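Cyclopropane mycolic acid synthase 1 (Mycobacterium tuberculosis, PDB 1KPH) converts a double bond at the distal position of an alpha mycolic acid into a cyclopropane ring, using a methylene group from S-adenosyl-L-methionine. Local coordinates at residues Leu5-Ala10 against Gly122-Asp127; Ala14-Ser19 against Lys97-His102; Ala149-Ala154 against Asn218-Thr223; Leu166-Gly171 against Arg204-Pro209. One frame throughout, in Å; residues are numbered along the deposited sequence.

Contact 1: residues Leu5-Ala10 against Gly122-Asp127; sequences LKPHFA and GWEQFD. With SAH (S-adenosyl-L-homocysteine), chain F.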
# COMPACT_ATOMS: atom_id res chain seq x y z
N LEU A 5 8.88 -18.27 -9.03
CA LEU A 5 8.97 -16.83 -8.64
C LEU A 5 9.25 -16.67 -7.16
O LEU A 5 8.36 -16.82 -6.32
CB LEU A 5 7.65 -16.11 -8.98
CG LEU A 5 7.23 -16.04 -10.44
CD1 LEU A 5 5.90 -15.31 -10.55
CD2 LEU A 5 8.30 -15.33 -11.26
N LYS A 6 10.50 -16.36 -6.83
CA LYS A 6 10.88 -16.16 -5.43
C LYS A 6 10.67 -14.70 -5.04
O LYS A 6 11.30 -13.81 -5.59
CB LYS A 6 12.35 -16.55 -5.21
CG LYS A 6 12.62 -18.03 -5.34
CD LYS A 6 14.02 -18.38 -4.85
CE LYS A 6 14.25 -19.88 -4.83
NZ LYS A 6 15.55 -20.23 -4.18
N PRO A 7 9.78 -14.44 -4.07
CA PRO A 7 9.51 -13.07 -3.63
C PRO A 7 10.81 -12.31 -3.38
O PRO A 7 11.82 -12.91 -3.00
CB PRO A 7 8.71 -13.27 -2.36
CG PRO A 7 7.95 -14.53 -2.63
CD PRO A 7 9.01 -15.41 -3.26
N HIS A 8 10.78 -10.99 -3.59
CA HIS A 8 11.96 -10.17 -3.37
C HIS A 8 12.04 -9.75 -1.91
O HIS A 8 11.91 -8.57 -1.58
CB HIS A 8 11.93 -8.93 -4.27
CG HIS A 8 11.77 -9.24 -5.73
ND1 HIS A 8 10.54 -9.44 -6.31
CD2 HIS A 8 12.68 -9.38 -6.72
CE1 HIS A 8 10.70 -9.69 -7.60
NE2 HIS A 8 11.99 -9.66 -7.87
N PHE A 9 12.24 -10.72 -1.03
CA PHE A 9 12.34 -10.46 0.40
C PHE A 9 13.36 -9.37 0.73
O PHE A 9 13.07 -8.44 1.47
CB PHE A 9 12.70 -11.73 1.17
CG PHE A 9 11.62 -12.77 1.20
CD1 PHE A 9 11.40 -13.60 0.11
CD2 PHE A 9 10.82 -12.93 2.33
CE1 PHE A 9 10.40 -14.58 0.14
CE2 PHE A 9 9.83 -13.91 2.38
CZ PHE A 9 9.62 -14.74 1.28
N ALA A 10 14.56 -9.50 0.16
CA ALA A 10 15.63 -8.54 0.42
C ALA A 10 15.27 -7.08 0.15
O ALA A 10 15.36 -6.24 1.04
CB ALA A 10 16.87 -8.92 -0.38
N GLY A 122 5.11 -14.18 0.20
CA GLY A 122 4.54 -13.34 -0.84
C GLY A 122 3.38 -14.05 -1.50
O GLY A 122 3.22 -15.26 -1.32
N TRP A 123 2.56 -13.32 -2.24
CA TRP A 123 1.43 -13.95 -2.92
C TRP A 123 1.98 -15.04 -3.84
O TRP A 123 1.25 -15.95 -4.23
CB TRP A 123 0.63 -12.94 -3.74
CG TRP A 123 1.47 -12.12 -4.67
CD1 TRP A 123 2.04 -10.90 -4.41
CD2 TRP A 123 1.86 -12.45 -6.01
NE1 TRP A 123 2.75 -10.46 -5.50
CE2 TRP A 123 2.66 -11.39 -6.49
CE3 TRP A 123 1.61 -13.55 -6.84
CZ2 TRP A 123 3.21 -11.40 -7.78
CZ3 TRP A 123 2.16 -13.56 -8.13
CH2 TRP A 123 2.95 -12.48 -8.58
N GLU A 124 3.26 -14.93 -4.18
CA GLU A 124 3.92 -15.89 -5.05
C GLU A 124 3.99 -17.27 -4.40
O GLU A 124 4.17 -18.27 -5.08
CB GLU A 124 5.35 -15.44 -5.38
CG GLU A 124 5.48 -14.13 -6.16
CD GLU A 124 5.62 -12.91 -5.27
OE1 GLU A 124 6.17 -11.90 -5.75
OE2 GLU A 124 5.17 -12.95 -4.11
N GLN A 125 3.85 -17.30 -3.08
CA GLN A 125 3.91 -18.54 -2.32
C GLN A 125 2.58 -18.86 -1.65
O GLN A 125 2.51 -19.74 -0.78
CB GLN A 125 5.00 -18.44 -1.25
CG GLN A 125 6.36 -18.05 -1.80
CD GLN A 125 7.34 -17.69 -0.70
OE1 GLN A 125 7.07 -16.81 0.12
NE2 GLN A 125 8.48 -18.37 -0.68
N PHE A 126 1.53 -18.15 -2.04
CA PHE A 126 0.20 -18.36 -1.47
C PHE A 126 -0.78 -18.82 -2.54
O PHE A 126 -1.03 -18.11 -3.51
CB PHE A 126 -0.33 -17.06 -0.84
CG PHE A 126 -1.67 -17.22 -0.18
CD1 PHE A 126 -1.77 -17.70 1.13
CD2 PHE A 126 -2.84 -16.91 -0.87
CE1 PHE A 126 -3.01 -17.87 1.73
CE2 PHE A 126 -4.08 -17.08 -0.27
CZ PHE A 126 -4.17 -17.56 1.03
N ASP A 127 -1.33 -20.01 -2.35
CA ASP A 127 -2.28 -20.58 -3.29
C ASP A 127 -3.44 -21.20 -2.53
O ASP A 127 -3.63 -22.41 -2.52
CB ASP A 127 -1.59 -21.64 -4.16
CG ASP A 127 -2.51 -22.24 -5.20
OD1 ASP A 127 -3.14 -21.47 -5.95
OD2 ASP A 127 -2.59 -23.49 -5.26
N SAH F . -1.13 -2.34 2.97
CA SAH F . -0.45 -1.76 4.13
CB SAH F . 1.08 -1.71 3.92
CG SAH F . 1.63 -1.12 2.60
C SAH F . -0.97 -0.34 4.42
OXT SAH F . -0.62 0.22 5.47
C5' SAH F . 3.75 -2.43 1.29
C4' SAH F . 3.41 -3.80 1.86
O4' SAH F . 3.25 -4.82 0.83
C3' SAH F . 4.48 -4.33 2.82
O3' SAH F . 3.82 -4.90 3.99
C2' SAH F . 5.21 -5.37 2.01
O2' SAH F . 5.85 -6.35 2.83
C1' SAH F . 4.12 -5.93 1.16
N9 SAH F . 4.60 -6.60 -0.05
C8 SAH F . 5.45 -6.18 -1.03
N7 SAH F . 5.69 -7.00 -2.00
C5 SAH F . 4.91 -8.10 -1.64
C6 SAH F . 4.65 -9.48 -2.28
N6 SAH F . 5.21 -9.88 -3.43
N1 SAH F . 3.79 -10.32 -1.61
C2 SAH F . 3.22 -9.91 -0.44
N3 SAH F . 3.37 -8.73 0.21
C4 SAH F . 4.24 -7.87 -0.45
O HOH W 1 8.36 -10.32 -4.24
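E124 and Q125 both set CG opposite the carbonyl carbon (chi1 -63° and -54°), which turns their side chains toward P7, and a bend at chi2 (92°) then brings the E124 carboxylate back over one face of the W123 ring. There OE2 of E124 lies 3.5 Å from CG of P7, the glutamate chain and the proline ring running antiparallel alongside one another. The amide of Q125 packs on CG and CD of the same proline, and its OE1 also reaches the rim of F9, 3.5 Å from CZ and near the ring plane. That oxygen accepts a bond from the backbone N of G122 at 3.3 Å, which ties the amide back to its own loop. The loop follows strand 116-119 of the Rossmann-like methyltransferase sheet and holds the adenine of S-adenosyl-L-homocysteine: N6 of the cofactor product gives a hydrogen bond to OE2 of E124 (3.1 Å) and a weak one to OE1, while N of W123 gives a weak one to N1. R146 forms a salt bridge with OE1 of E124 and so helps to hold the carboxylate in place beside the adenine amino group. A water links the segments as well, donating to OE1 of E124 (3.1 Å) and accepting from N of H8 (2.6 Å), the residue just before helix 9-16. At the first modelled residue, O of L5 rests 3.4 Å from CB of E124.

Contact 2: residues Ala14-Ser19 against Lys97-His102; sequences AHYDLS and KNQANH. With SAH (S-adenosyl-L-homocysteine), chain F; 10A (didecyl-dimethyl-ammonium), chain G.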
# COMPACT_ATOMS: atom_id res chain seq x y z
N ALA A 14 14.44 -4.34 2.81
CA ALA A 14 15.39 -3.24 2.89
C ALA A 14 14.72 -1.98 3.44
O ALA A 14 15.33 -1.21 4.17
CB ALA A 14 15.98 -2.96 1.51
N HIS A 15 13.45 -1.80 3.09
CA HIS A 15 12.71 -0.63 3.54
C HIS A 15 11.92 -0.81 4.83
O HIS A 15 12.15 -0.09 5.81
CB HIS A 15 11.75 -0.17 2.44
CG HIS A 15 11.05 1.12 2.75
ND1 HIS A 15 11.59 2.35 2.46
CD2 HIS A 15 9.88 1.37 3.38
CE1 HIS A 15 10.79 3.31 2.89
NE2 HIS A 15 9.74 2.74 3.46
N TYR A 16 11.01 -1.77 4.85
CA TYR A 16 10.14 -1.99 6.02
C TYR A 16 10.74 -2.63 7.26
O TYR A 16 10.16 -2.53 8.34
CB TYR A 16 8.89 -2.76 5.59
CG TYR A 16 8.19 -2.13 4.41
CD1 TYR A 16 8.48 -2.53 3.11
CD2 TYR A 16 7.25 -1.10 4.59
CE1 TYR A 16 7.87 -1.92 2.01
CE2 TYR A 16 6.64 -0.49 3.50
CZ TYR A 16 6.95 -0.90 2.21
OH TYR A 16 6.35 -0.31 1.12
N ASP A 17 11.88 -3.30 7.14
CA ASP A 17 12.48 -3.90 8.32
C ASP A 17 13.53 -3.00 8.92
O ASP A 17 14.36 -3.43 9.73
CB ASP A 17 13.07 -5.28 8.01
CG ASP A 17 12.01 -6.35 7.93
OD1 ASP A 17 10.98 -6.22 8.63
OD2 ASP A 17 12.20 -7.33 7.18
N LEU A 18 13.49 -1.72 8.54
CA LEU A 18 14.43 -0.74 9.06
C LEU A 18 14.33 -0.67 10.58
O LEU A 18 15.34 -0.75 11.28
CB LEU A 18 14.13 0.64 8.46
CG LEU A 18 15.01 1.82 8.89
CD1 LEU A 18 16.44 1.58 8.43
CD2 LEU A 18 14.47 3.10 8.28
N SER A 19 13.10 -0.52 11.08
CA SER A 19 12.83 -0.43 12.51
C SER A 19 11.43 0.11 12.77
O SER A 19 11.16 1.28 12.48
CB SER A 19 13.84 0.49 13.20
OG SER A 19 13.39 0.88 14.48
N LYS A 97 9.84 -8.97 7.96
CA LYS A 97 9.97 -9.75 9.18
C LYS A 97 9.34 -9.02 10.36
O LYS A 97 8.55 -9.59 11.11
CB LYS A 97 11.45 -10.01 9.50
CG LYS A 97 12.24 -10.62 8.35
CD LYS A 97 13.66 -10.96 8.78
CE LYS A 97 14.50 -11.44 7.61
NZ LYS A 97 13.84 -12.55 6.86
N ASN A 98 9.69 -7.74 10.51
CA ASN A 98 9.17 -6.93 11.60
C ASN A 98 7.65 -6.77 11.57
O ASN A 98 7.01 -6.68 12.62
CB ASN A 98 9.83 -5.55 11.60
CG ASN A 98 11.34 -5.63 11.83
OD1 ASN A 98 11.85 -6.64 12.31
ND2 ASN A 98 12.05 -4.56 11.49
N GLN A 99 7.08 -6.73 10.37
CA GLN A 99 5.64 -6.59 10.23
C GLN A 99 4.97 -7.91 10.57
O GLN A 99 3.94 -7.93 11.24
CB GLN A 99 5.28 -6.16 8.81
CG GLN A 99 5.82 -4.79 8.42
CD GLN A 99 5.31 -4.32 7.08
OE1 GLN A 99 5.07 -5.13 6.18
NE2 GLN A 99 5.16 -3.01 6.92
N ALA A 100 5.56 -9.00 10.10
CA ALA A 100 5.02 -10.33 10.37
C ALA A 100 4.96 -10.55 11.88
O ALA A 100 3.97 -11.07 12.40
CB ALA A 100 5.88 -11.39 9.72
N ASN A 101 6.02 -10.16 12.58
CA ASN A 101 6.09 -10.32 14.03
C ASN A 101 5.08 -9.42 14.74
O ASN A 101 4.39 -9.86 15.66
CB ASN A 101 7.51 -10.00 14.53
CG ASN A 101 8.53 -11.04 14.09
OD1 ASN A 101 9.73 -10.88 14.33
ND2 ASN A 101 8.05 -12.10 13.45
N HIS A 102 5.00 -8.16 14.31
CA HIS A 102 4.07 -7.21 14.91
C HIS A 102 2.63 -7.69 14.78
O HIS A 102 1.88 -7.73 15.76
CB HIS A 102 4.21 -5.84 14.23
CG HIS A 102 3.30 -4.80 14.80
ND1 HIS A 102 3.56 -4.16 15.99
CD2 HIS A 102 2.12 -4.31 14.35
CE1 HIS A 102 2.57 -3.32 16.26
NE2 HIS A 102 1.69 -3.39 15.27
N SAH F . -1.13 -2.34 2.97
CA SAH F . -0.45 -1.76 4.13
CB SAH F . 1.08 -1.71 3.92
CG SAH F . 1.63 -1.12 2.60
C SAH F . -0.97 -0.34 4.42
OXT SAH F . -0.62 0.22 5.47
C5' SAH F . 3.75 -2.43 1.29
C4' SAH F . 3.41 -3.80 1.86
O4' SAH F . 3.25 -4.82 0.83
C3' SAH F . 4.48 -4.33 2.82
O3' SAH F . 3.82 -4.90 3.99
C2' SAH F . 5.21 -5.37 2.01
O2' SAH F . 5.85 -6.35 2.83
C1' SAH F . 4.12 -5.93 1.16
N9 SAH F . 4.60 -6.60 -0.05
C8 SAH F . 5.45 -6.18 -1.03
N7 SAH F . 5.69 -7.00 -2.00
C5 SAH F . 4.91 -8.10 -1.64
C6 SAH F . 4.65 -9.48 -2.28
N6 SAH F . 5.21 -9.88 -3.43
N1 SAH F . 3.79 -10.32 -1.61
C2 SAH F . 3.22 -9.91 -0.44
N3 SAH F . 3.37 -8.73 0.21
C4 SAH F . 4.24 -7.87 -0.45
C1 10A G . 9.31 5.14 -10.50
C2 10A G . 9.70 4.13 -9.41
C3 10A G . 8.61 4.06 -8.34
C4 10A G . 8.88 3.10 -7.18
C5 10A G . 7.67 3.19 -6.23
C6 10A G . 7.77 2.35 -4.95
C7 10A G . 6.47 2.66 -4.18
C8 10A G . 6.40 2.06 -2.77
C9 10A G . 5.07 2.53 -2.13
C10 10A G . 5.04 2.14 -0.65
N1 10A G . 3.96 2.66 0.32
C11 10A G . 4.33 2.13 1.69
C12 10A G . 2.60 2.09 -0.01
C13 10A G . 3.77 4.18 0.38
C14 10A G . 4.93 5.17 0.70
C15 10A G . 4.68 6.66 0.38
C16 10A G . 4.43 7.09 -1.08
C17 10A G . 5.65 6.87 -2.01
C18 10A G . 5.39 7.32 -3.45
C19 10A G . 6.64 7.09 -4.31
C20 10A G . 6.38 7.60 -5.74
C21 10A G . 7.61 7.43 -6.63
C22 10A G . 7.29 7.98 -8.02
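The start of helix 97-109, which follows strand 89-93 of the Rossmann-like fold, is held by D17, the first residue after helix 9-16. The D17 carboxylate accepts two backbone N-H groups. N of N98 reaches OD1 of D17 at 2.7 Å, on the syn side but 35° out of the carboxylate plane. N of K97 meets the syn lone pair of OD2 of D17 at 3.0 Å. Two bonds to neighbouring nitrogens fix the rotation of the carboxylate, and its charge would probably be favoured at this helix start. S96 OG adds a further hydrogen bond to OD1. Next to N98, Q99 runs extended beyond CG to the ribose of S-adenosyl-L-homocysteine, whose O3' donates to OE1 of Q99 at 2.5 Å. The Q99 amide plane is turned 41° from the Y16 ring, with NE2 3.7 Å from CD2 of Y16. H15 covers one face of that ring and C3' of the ribose the other; C11 of didecyl-dimethyl-ammonium sits at its edge, 3.2 Å from OH of Y16, which is hydrogen-bonded to H141. The contact thus borders the pockets of both these ligands, with helix 20-23 following directly, its D20 touching N98, and helix 256-275 packed against L18.

Contact 3: residues Ala149-Ala154 against Asn218-Thr223; sequences AFFSLA and NGFTVT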
# COMPACT_ATOMS: atom_id res chain seq x y z
N ALA A 149 1.08 -12.36 -13.49
CA ALA A 149 1.03 -13.51 -12.59
C ALA A 149 0.14 -13.20 -11.39
O ALA A 149 -0.63 -14.05 -10.94
CB ALA A 149 2.43 -13.87 -12.13
N PHE A 150 0.26 -11.98 -10.87
CA PHE A 150 -0.54 -11.59 -9.72
C PHE A 150 -2.04 -11.67 -10.01
O PHE A 150 -2.79 -12.30 -9.27
CB PHE A 150 -0.19 -10.17 -9.27
CG PHE A 150 -1.01 -9.70 -8.10
CD1 PHE A 150 -0.93 -10.35 -6.87
CD2 PHE A 150 -1.90 -8.64 -8.25
CE1 PHE A 150 -1.73 -9.95 -5.80
CE2 PHE A 150 -2.71 -8.24 -7.18
CZ PHE A 150 -2.62 -8.89 -5.96
N PHE A 151 -2.48 -11.03 -11.09
CA PHE A 151 -3.90 -11.05 -11.43
C PHE A 151 -4.39 -12.46 -11.77
O PHE A 151 -5.56 -12.78 -11.57
CB PHE A 151 -4.20 -10.11 -12.60
CG PHE A 151 -4.19 -8.66 -12.21
CD1 PHE A 151 -3.00 -7.93 -12.19
CD2 PHE A 151 -5.37 -8.02 -11.84
CE1 PHE A 151 -2.99 -6.59 -11.81
CE2 PHE A 151 -5.37 -6.68 -11.46
CZ PHE A 151 -4.18 -5.96 -11.44
N SER A 152 -3.49 -13.29 -12.29
CA SER A 152 -3.84 -14.66 -12.62
C SER A 152 -4.19 -15.38 -11.32
O SER A 152 -5.23 -16.03 -11.21
CB SER A 152 -2.66 -15.36 -13.31
OG SER A 152 -2.97 -16.72 -13.60
N LEU A 153 -3.31 -15.24 -10.33
CA LEU A 153 -3.50 -15.86 -9.02
C LEU A 153 -4.75 -15.30 -8.36
O LEU A 153 -5.58 -16.05 -7.83
CB LEU A 153 -2.29 -15.62 -8.12
CG LEU A 153 -2.40 -16.11 -6.67
CD1 LEU A 153 -2.60 -17.62 -6.65
CD2 LEU A 153 -1.14 -15.73 -5.90
N ALA A 154 -4.88 -13.98 -8.38
CA ALA A 154 -6.03 -13.32 -7.78
C ALA A 154 -7.33 -13.88 -8.33
O ALA A 154 -8.25 -14.21 -7.58
CB ALA A 154 -5.95 -11.82 -8.03
N ASN A 218 -6.72 -11.07 -17.54
CA ASN A 218 -6.83 -12.18 -16.61
C ASN A 218 -8.25 -12.47 -16.16
O ASN A 218 -8.47 -13.15 -15.15
CB ASN A 218 -5.91 -11.95 -15.41
CG ASN A 218 -4.46 -12.24 -15.74
OD1 ASN A 218 -4.08 -13.39 -15.96
ND2 ASN A 218 -3.64 -11.20 -15.78
N GLY A 219 -9.22 -11.94 -16.91
CA GLY A 219 -10.61 -12.19 -16.61
C GLY A 219 -11.37 -11.25 -15.70
O GLY A 219 -12.53 -11.52 -15.38
N PHE A 220 -10.75 -10.15 -15.28
CA PHE A 220 -11.43 -9.20 -14.40
C PHE A 220 -12.10 -8.07 -15.16
O PHE A 220 -11.71 -7.72 -16.27
CB PHE A 220 -10.47 -8.58 -13.40
CG PHE A 220 -10.02 -9.50 -12.31
CD1 PHE A 220 -8.76 -10.07 -12.35
CD2 PHE A 220 -10.86 -9.78 -11.24
CE1 PHE A 220 -8.33 -10.91 -11.32
CE2 PHE A 220 -10.45 -10.62 -10.22
CZ PHE A 220 -9.18 -11.19 -10.26
N THR A 221 -13.12 -7.50 -14.52
CA THR A 221 -13.85 -6.37 -15.06
C THR A 221 -13.69 -5.24 -14.04
O THR A 221 -14.23 -5.31 -12.93
CB THR A 221 -15.34 -6.69 -15.22
OG1 THR A 221 -15.51 -7.60 -16.32
CG2 THR A 221 -16.13 -5.42 -15.49
N VAL A 222 -12.93 -4.22 -14.41
CA VAL A 222 -12.70 -3.08 -13.53
C VAL A 222 -13.95 -2.20 -13.54
O VAL A 222 -14.15 -1.42 -14.47
CB VAL A 222 -11.48 -2.26 -14.00
CG1 VAL A 222 -11.19 -1.14 -13.02
CG2 VAL A 222 -10.29 -3.19 -14.15
N THR A 223 -14.77 -2.32 -12.51
CA THR A 223 -16.02 -1.56 -12.42
C THR A 223 -15.88 -0.14 -11.90
O THR A 223 -16.84 0.64 -11.97
CB THR A 223 -17.05 -2.32 -11.56
OG1 THR A 223 -16.48 -2.64 -10.29
CG2 THR A 223 -17.47 -3.61 -12.27
O HOH W 2 -5.80 -15.72 -15.21
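Apolar contacts centre on F220, whose ring reaches helix 147-157 between F151 and A154. CD1 of F220 meets the F151 ring at its edge, in plane, 4.0 Å from CD2, as the two side chains pass at a slant. CZ of F220 stands 4.0 Å from CB of A154. The F220 ring in turn presents its own edge to the helix backbone: O of F151 lies near the ring plane, 3.4 Å from CE1, and C of A154 lies in the same plane beyond CZ. With CG opposite the carbonyl carbon (chi1 -72°), F220 sends its ring toward the helix. Beyond this pair, F151 packs on M164 and L166 of strand 163-171 and on C214 and A215 of helix 208-217, while H155 meets F220 edge-to-face.

These segments join helix 147-157, which precedes strand 163-171 in the chain, to the turn between helix 208-217 and strand 221-227, an outermost strand of the mixed sheet. G219, at positive phi, is the C-prime residue of the Schellman motif that ends helix 208-217, and that turn places N218 and F220 against helix 147-157.

The polar side of the contact is N218. Its ND2 lies 3.4 Å from CB of F151 and is hydrogen-bonded to C214 O and D148 OD2, so the amide orientation is fixed from outside the segments. Its OD1 faces S152, 3.6 Å from CA, and accepts a bond from a water at 3.0 Å; the same water has a weak, 3.4 Å bond with OG of S152.

Contact 4: residues Leu166-Gly171 against Arg204-Pro209; sequences LHTITG and RLPSIP. With 10A (didecyl-dimethyl-ammonium), chain G; CO3 (carbonate ion), chain E.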
# COMPACT_ATOMS: atom_id res chain seq x y z
N LEU A 166 -7.88 -3.29 -5.59
CA LEU A 166 -6.45 -3.05 -5.76
C LEU A 166 -6.21 -1.56 -5.69
O LEU A 166 -6.70 -0.80 -6.52
CB LEU A 166 -5.95 -3.60 -7.10
CG LEU A 166 -4.48 -3.34 -7.41
CD1 LEU A 166 -3.61 -4.07 -6.40
CD2 LEU A 166 -4.15 -3.80 -8.83
N HIS A 167 -5.45 -1.15 -4.68
CA HIS A 167 -5.14 0.25 -4.44
C HIS A 167 -3.65 0.43 -4.67
O HIS A 167 -2.82 -0.18 -3.98
CB HIS A 167 -5.56 0.60 -3.00
CG HIS A 167 -5.13 1.95 -2.52
ND1 HIS A 167 -5.94 2.76 -1.76
CD2 HIS A 167 -3.94 2.59 -2.61
CE1 HIS A 167 -5.27 3.83 -1.40
NE2 HIS A 167 -4.05 3.75 -1.89
N THR A 168 -3.30 1.25 -5.66
CA THR A 168 -1.90 1.46 -5.99
C THR A 168 -1.60 2.82 -6.58
O THR A 168 -2.44 3.44 -7.21
CB THR A 168 -1.42 0.40 -7.02
OG1 THR A 168 -0.05 0.65 -7.36
CG2 THR A 168 -2.26 0.48 -8.29
N ILE A 169 -0.37 3.27 -6.36
CA ILE A 169 0.09 4.52 -6.92
C ILE A 169 0.24 4.24 -8.43
O ILE A 169 0.50 3.10 -8.83
CB ILE A 169 1.47 4.88 -6.32
CG1 ILE A 169 1.29 5.21 -4.83
CG2 ILE A 169 2.11 6.04 -7.07
CD1 ILE A 169 2.57 5.11 -4.02
N THR A 170 0.03 5.25 -9.26
CA THR A 170 0.17 5.08 -10.70
C THR A 170 1.01 6.23 -11.24
O THR A 170 0.99 7.33 -10.70
CB THR A 170 -1.20 5.04 -11.42
OG1 THR A 170 -1.95 6.23 -11.12
CG2 THR A 170 -1.99 3.82 -10.98
N GLY A 171 1.77 5.96 -12.30
CA GLY A 171 2.62 7.00 -12.85
C GLY A 171 2.55 7.19 -14.35
O GLY A 171 2.15 6.29 -15.09
N ARG A 204 8.62 -0.11 -8.71
CA ARG A 204 8.25 0.19 -10.09
C ARG A 204 6.79 0.62 -10.13
O ARG A 204 5.92 -0.05 -9.58
CB ARG A 204 8.44 -1.07 -10.94
CG ARG A 204 8.18 -0.88 -12.42
CD ARG A 204 9.35 -0.23 -13.15
NE ARG A 204 9.20 -0.37 -14.59
CZ ARG A 204 10.06 0.08 -15.49
NH1 ARG A 204 11.16 0.72 -15.10
NH2 ARG A 204 9.83 -0.11 -16.79
N LEU A 205 6.52 1.76 -10.77
CA LEU A 205 5.15 2.24 -10.85
C LEU A 205 4.43 1.81 -12.11
O LEU A 205 4.96 1.90 -13.21
CB LEU A 205 5.09 3.77 -10.78
CG LEU A 205 5.39 4.47 -9.46
CD1 LEU A 205 5.07 5.94 -9.63
CD2 LEU A 205 4.55 3.87 -8.34
N PRO A 206 3.19 1.34 -11.95
CA PRO A 206 2.39 0.90 -13.09
C PRO A 206 1.58 2.09 -13.60
O PRO A 206 1.23 2.98 -12.83
CB PRO A 206 1.49 -0.16 -12.48
CG PRO A 206 1.17 0.46 -11.15
CD PRO A 206 2.52 0.99 -10.69
N SER A 207 1.30 2.10 -14.90
CA SER A 207 0.48 3.16 -15.47
C SER A 207 -0.93 2.63 -15.30
O SER A 207 -1.12 1.43 -15.08
CB SER A 207 0.78 3.34 -16.95
OG SER A 207 0.26 2.24 -17.69
N ILE A 208 -1.93 3.50 -15.41
CA ILE A 208 -3.31 3.06 -15.28
C ILE A 208 -3.66 2.04 -16.37
O ILE A 208 -4.23 0.99 -16.10
CB ILE A 208 -4.29 4.26 -15.33
CG1 ILE A 208 -4.12 5.11 -14.05
CG2 ILE A 208 -5.73 3.78 -15.49
CD1 ILE A 208 -4.99 6.36 -14.00
N PRO A 209 -3.31 2.34 -17.63
CA PRO A 209 -3.62 1.38 -18.70
C PRO A 209 -2.99 0.02 -18.44
O PRO A 209 -3.54 -1.01 -18.82
CB PRO A 209 -3.05 2.06 -19.94
CG PRO A 209 -3.26 3.51 -19.65
CD PRO A 209 -2.80 3.60 -18.20
C1 10A G . 9.31 5.14 -10.50
C2 10A G . 9.70 4.13 -9.41
C3 10A G . 8.61 4.06 -8.34
C4 10A G . 8.88 3.10 -7.18
C5 10A G . 7.67 3.19 -6.23
C6 10A G . 7.77 2.35 -4.95
C7 10A G . 6.47 2.66 -4.18
C8 10A G . 6.40 2.06 -2.77
C9 10A G . 5.07 2.53 -2.13
C10 10A G . 5.04 2.14 -0.65
N1 10A G . 3.96 2.66 0.32
C11 10A G . 4.33 2.13 1.69
C12 10A G . 2.60 2.09 -0.01
C13 10A G . 3.77 4.18 0.38
C14 10A G . 4.93 5.17 0.70
C15 10A G . 4.68 6.66 0.38
C16 10A G . 4.43 7.09 -1.08
C17 10A G . 5.65 6.87 -2.01
C18 10A G . 5.39 7.32 -3.45
C19 10A G . 6.64 7.09 -4.31
C20 10A G . 6.38 7.60 -5.74
C21 10A G . 7.61 7.43 -6.63
C22 10A G . 7.29 7.98 -8.02
C CO3 E . -0.45 3.92 -1.70
O1 CO3 E . -1.62 4.69 -1.17
O2 CO3 E . 0.81 4.26 -1.35
O3 CO3 E . -0.65 2.87 -2.55
O HOH W 3 -1.20 6.20 -15.94
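The carbonyl oxygen of P206 meets two neighbouring groups of strand 163-171. N of G171 donates to it at 3.1 Å with an N-H...O angle of 155°, approaching from above the carbonyl plane, 37° out of it, and CA of T170 adds a CA-H...O contact of 3.2 Å. A second, longer CA-H...O contact runs the other way, from CA of S207 to O of G171, 3.6 Å away. Here the backbones meet nearly at right angles (92°), as the chain leading into helix 208-217 passes across the end of the strand. S207 is the N-cap of that helix, its OG bonded to N of M210, and a water accepts from N of I208 while donating weakly to O of G171.

Strand 163-171 lies inside the mixed sheet, between strands 132-136 and 278-286; its H167, T168 and I169 line the carbonate pocket, and I169 also that of didecyl-dimethyl-ammonium. CG2 of I169, opposite its own backbone N, comes 3.5 Å from CD2 of L205. CD1 of L205 touches C22 of didecyl-dimethyl-ammonium at 3.4 Å, and CD1 of I169 touches both C18 of the same ligand (3.6 Å) and O2 of the carbonate (3.3 Å), an ion probably from the crystallisation liquor. NE2 of H167 donates to O1 of the carbonate at 2.7 Å, with that oxygen at the edge of the imidazole. The P206 ring lies against O of I169, and I208 packs its CG1 across the T170 side chain. OG1 of T168 donates to O of I169, and N of I169 is bonded to E140.

Overall arrangement
Contacts 1 and 2 share helix 9-16, contact 2 lying within the chain loop that contact 1 closes; both are partly buried and touch S-adenosyl-L-homocysteine, contact 1 at the adenine and contact 2 at the ribose. Contacts 3 and 4 are buried, touch each other and reach the same sheet, contact 4 at the start of helix 208-217 and contact 3 in the turn after its end. Contact 3 also touches contact 1, through W123 against A149 and L153. Chemistry follows place: contact 1 packs a proline on an amide and on an adenine-binding carboxylate, contact 2 gives a carboxylate backbone N-H groups, contact 3 is largely aromatic and aliphatic, and contact 4 sets backbone bonding beside an apolar pocket wall.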